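Local structure of PHOX (Pseudomonas fluorescens, 4A9V) at residues A86-Y91 and Y189-E194. The protein hydrolyses phosphate monoesters as an alkaline phosphatase of the PhoX family, using a cofactor of iron and calcium ions. Numbering follows the deposited sequence.
Sequences AINNEY and YLTCEE. With FEO (mu-oxo-diiron), chain S.
The diiron site of this phosphatase is built in part where Glu-90 meets Glu-194. Glu-90 OE2 binds the FE1 iron of the mu-oxo-diiron group at 2.0 Å. Glu-194 OE1 binds the same iron at 2.0 Å. The two oxygens, Glu-90 OE2 and Glu-194 OE1, are 2.8 Å apart as shared ligands of that metal, and the carboxylate planes differ by 18°. Glu-194 also bridges the two irons, since its OE2 lies 2.1 Å from the FE2 iron. In both glutamates CG stands anti to the backbone N (chi1 -169° in Glu-90, -177° in Glu-194), and the extended chains carry the carboxylates to the irons. Two waters also bind FE1. One of them donates to the bridging oxo group.

The fold is a beta-propeller. Strands 82-89 and 189-193 belong to different sheets. The axes of their segments 86-89 and 189-193 run nearly parallel and come within 8.5 Å. Side chains, rather than backbone bonds, join them here, and each strand runs out at its C-terminal end toward a metal ligand. Midway, Asn-88 OD1 accepts two hydrogen bonds, from Thr-191 OG1 and Tyr-189 OH. The two hydroxyls approach from opposite faces of the amide plane, each well out of it. Asn-88 ND2 donates to the backbone oxygens of Cys-179 and Ala-180, which helps fix the amide's rotation within this buried interface. Cys-179 SG is a further ligand of FE1, so Asn-88 probably helps, as a second-shell residue, to position it.

Farther from the metals, Ala-86 CB sits over one face of the Tyr-189 ring in a CH-pi contact, 3.4 Å from the centroid. Asn-88 OD1 lies at the edge of that ring, near its plane.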
ATOM      1  N   ALA A  86       7.869  10.543   3.565  1.00  6.47           N
ATOM      2  CA  ALA A  86       6.625  10.738   2.854  1.00  6.15           C
ATOM      3  C   ALA A  86       5.706   9.605   3.271  1.00  5.83           C
ATOM      4  O   ALA A  86       6.074   8.427   3.172  1.00  6.53           O
ATOM      5  CB  ALA A  86       6.864  10.705   1.352  1.00  7.03           C
ATOM      6  N   ILE A  87       4.534   9.968   3.792  1.00  5.93           N
ATOM      7  CA  ILE A  87       3.650   9.027   4.458  1.00  6.15           C
ATOM      8  C   ILE A  87       2.253   9.161   3.861  1.00  5.90           C
ATOM      9  O   ILE A  87       1.660  10.244   3.837  1.00  6.60           O
ATOM     10  CB  ILE A  87       3.597   9.304   5.970  1.00  6.35           C
ATOM     11  CG1 ILE A  87       4.988   9.192   6.607  1.00  7.08           C
ATOM     12  CG2 ILE A  87       2.609   8.366   6.639  1.00  6.95           C
ATOM     13  CD1 ILE A  87       5.167  10.049   7.846  1.00  8.37           C
ATOM     14  N   ASN A  88       1.722   8.047   3.374  1.00  5.81           N
ATOM     15  CA  ASN A  88       0.389   8.030   2.811  1.00  5.83           C
ATOM     16  C   ASN A  88      -0.663   8.182   3.890  1.00  5.66           C
ATOM     17  O   ASN A  88      -0.515   7.648   4.989  1.00  6.32           O
ATOM     18  CB  ASN A  88       0.133   6.711   2.107  1.00  5.97           C
ATOM     19  CG  ASN A  88       0.910   6.560   0.822  1.00  6.24           C
ATOM     20  OD1 ASN A  88       1.578   7.486   0.348  1.00  6.91           O
ATOM     21  ND2 ASN A  88       0.782   5.394   0.219  1.00  7.77           N
ATOM     22  N   ASN A  89      -1.792   8.764   3.494  1.00  5.99           N
ATOM     23  CA  ASN A  89      -2.985   8.867   4.321  1.00  6.62           C
ATOM     24  C   ASN A  89      -4.148   8.288   3.530  1.00  6.19           C
ATOM     25  O   ASN A  89      -4.570   8.865   2.527  1.00  7.01           O
ATOM     26  CB  ASN A  89      -3.234  10.346   4.649  1.00  6.82           C
ATOM     27  CG  ASN A  89      -2.107  10.949   5.455  1.00  7.78           C
ATOM     28  OD1 ASN A  89      -1.427  11.875   5.010  1.00  8.93           O
ATOM     29  ND2 ASN A  89      -1.900  10.423   6.658  1.00  7.96           N
ATOM     30  N   GLU A  90      -4.580   7.087   3.894  1.00  6.24           N
ATOM     31  CA  GLU A  90      -5.401   6.295   2.980  1.00  6.03           C
ATOM     32  C   GLU A  90      -6.877   6.692   2.979  1.00  6.71           C
ATOM     33  O   GLU A  90      -7.503   6.757   1.926  1.00  7.84           O
ATOM     34  CB  GLU A  90      -5.252   4.807   3.274  1.00  6.44           C
ATOM     35  CG  GLU A  90      -5.872   3.944   2.184  1.00  7.03           C
ATOM     36  CD  GLU A  90      -5.822   2.462   2.478  1.00  7.25           C
ATOM     37  OE1 GLU A  90      -6.118   2.075   3.626  1.00  8.70           O
ATOM     38  OE2 GLU A  90      -5.558   1.681   1.527  1.00  8.61           O
ATOM     39  N   TYR A  91      -7.464   6.871   4.156  1.00  6.58           N
ATOM     40  CA  TYR A  91      -8.892   7.156   4.256  1.00  7.38           C
ATOM     41  C   TYR A  91      -9.149   7.731   5.633  1.00  7.29           C
ATOM     42  O   TYR A  91      -8.201   8.100   6.335  1.00  8.11           O
ATOM     43  CB  TYR A  91      -9.749   5.910   3.940  1.00  7.88           C
ATOM     44  CG  TYR A  91      -9.700   4.791   4.956  1.00  7.78           C
ATOM     45  CD1 TYR A  91      -8.607   3.935   5.035  1.00  8.13           C
ATOM     46  CD2 TYR A  91     -10.794   4.511   5.754  1.00  8.39           C
ATOM     47  CE1 TYR A  91      -8.600   2.852   5.894  1.00  9.13           C
ATOM     48  CE2 TYR A  91     -10.794   3.439   6.626  1.00  9.27           C
ATOM     49  CZ  TYR A  91      -9.700   2.602   6.680  1.00  9.34           C
ATOM     50  OH  TYR A  91      -9.662   1.534   7.549  1.00 12.24           O
ATOM     51  N   TYR A 189       9.237   9.811  -4.539  1.00  6.36           N
ATOM     52  CA  TYR A 189       8.314   8.955  -3.817  1.00  6.38           C
ATOM     53  C   TYR A 189       7.166   8.577  -4.747  1.00  6.20           C
ATOM     54  O   TYR A 189       6.635   9.435  -5.460  1.00  7.39           O
ATOM     55  CB  TYR A 189       7.757   9.733  -2.620  1.00  6.40           C
ATOM     56  CG  TYR A 189       6.804   8.950  -1.748  1.00  6.04           C
ATOM     57  CD1 TYR A 189       7.260   7.883  -1.002  1.00  5.85           C
ATOM     58  CD2 TYR A 189       5.473   9.331  -1.604  1.00  6.54           C
ATOM     59  CE1 TYR A 189       6.414   7.178  -0.167  1.00  6.39           C
ATOM     60  CE2 TYR A 189       4.614   8.631  -0.766  1.00  6.32           C
ATOM     61  CZ  TYR A 189       5.103   7.571  -0.033  1.00  6.40           C
ATOM     62  OH  TYR A 189       4.302   6.857   0.830  1.00  7.26           O
ATOM     63  N   LEU A 190       6.776   7.306  -4.730  1.00  6.17           N
ATOM     64  CA  LEU A 190       5.580   6.861  -5.433  1.00  6.17           C
ATOM     65  C   LEU A 190       4.488   6.547  -4.426  1.00  6.19           C
ATOM     66  O   LEU A 190       4.722   5.840  -3.438  1.00  6.91           O
ATOM     67  CB  LEU A 190       5.883   5.613  -6.270  1.00  6.69           C
ATOM     68  CG  LEU A 190       7.035   5.734  -7.275  1.00  7.17           C
ATOM     69  CD1 LEU A 190       7.201   4.443  -8.065  1.00  7.53           C
ATOM     70  CD2 LEU A 190       6.869   6.924  -8.209  1.00  8.27           C
ATOM     71  N   THR A 191       3.314   7.118  -4.663  1.00  6.46           N
ATOM     72  CA  THR A 191       2.144   6.817  -3.871  1.00  6.38           C
ATOM     73  C   THR A 191       1.081   6.171  -4.759  1.00  6.25           C
ATOM     74  O   THR A 191       0.946   6.502  -5.934  1.00  7.88           O
ATOM     75  CB  THR A 191       1.600   8.063  -3.136  1.00  7.01           C
ATOM     76  OG1 THR A 191       0.574   7.651  -2.233  1.00  7.31           O
ATOM     77  CG2 THR A 191       1.032   9.097  -4.089  1.00  7.14           C
ATOM     78  N   CYS A 192       0.356   5.214  -4.197  1.00  5.49           N
ATOM     79  CA  CYS A 192      -0.478   4.307  -4.966  1.00  5.98           C
ATOM     80  C   CYS A 192      -1.945   4.489  -4.598  1.00  6.15           C
ATOM     81  O   CYS A 192      -2.319   4.334  -3.437  1.00  7.08           O
ATOM     82  CB  CYS A 192      -0.058   2.877  -4.661  1.00  6.50           C
ATOM     83  SG  CYS A 192       1.550   2.469  -5.351  1.00  8.53           S
ATOM     84  N   GLU A 193      -2.776   4.804  -5.586  1.00  6.15           N
ATOM     85  CA  GLU A 193      -4.215   4.954  -5.390  1.00  6.73           C
ATOM     86  C   GLU A 193      -4.877   3.587  -5.504  1.00  7.02           C
ATOM     87  O   GLU A 193      -4.805   2.947  -6.550  1.00  7.05           O
ATOM     88  CB  GLU A 193      -4.782   5.915  -6.443  1.00  6.69           C
ATOM     89  CG  GLU A 193      -4.219   7.316  -6.297  1.00  7.02           C
ATOM     90  CD  GLU A 193      -4.476   8.248  -7.474  1.00  6.84           C
ATOM     91  OE1 GLU A 193      -4.975   7.821  -8.541  1.00  7.55           O
ATOM     92  OE2 GLU A 193      -4.165   9.452  -7.316  1.00  7.50           O
ATOM     93  N   GLU A 194      -5.503   3.142  -4.417  1.00  6.88           N
ATOM     94  CA  GLU A 194      -6.040   1.779  -4.324  1.00  6.77           C
ATOM     95  C   GLU A 194      -7.572   1.794  -4.460  1.00  6.39           C
ATOM     96  O   GLU A 194      -8.080   1.757  -5.573  1.00  6.89           O
ATOM     97  CB  GLU A 194      -5.571   1.083  -3.031  1.00  6.51           C
ATOM     98  CG  GLU A 194      -6.030  -0.366  -2.915  1.00  6.62           C
ATOM     99  CD  GLU A 194      -5.836  -0.941  -1.531  1.00  7.24           C
ATOM    100  OE1 GLU A 194      -5.897  -0.170  -0.548  1.00  7.00           O
ATOM    101  OE2 GLU A 194      -5.705  -2.176  -1.429  1.00  7.75           O
TER
HETATM  102 FE1  FEO S1594      -4.935  -0.253   1.251  1.00  7.69          FE
HETATM  103 FE2  FEO S1594      -4.826  -3.463  -0.071  1.00  7.08          FE
HETATM  104  O   FEO S1594      -4.711  -2.188   1.374  1.00  7.92           O
HETATM  105  O   HOH W   1      -4.035  -0.286   3.214  1.00  8.23           O
HETATM  106  O   HOH W   2      -6.893  -0.849   2.232  1.00 13.70           O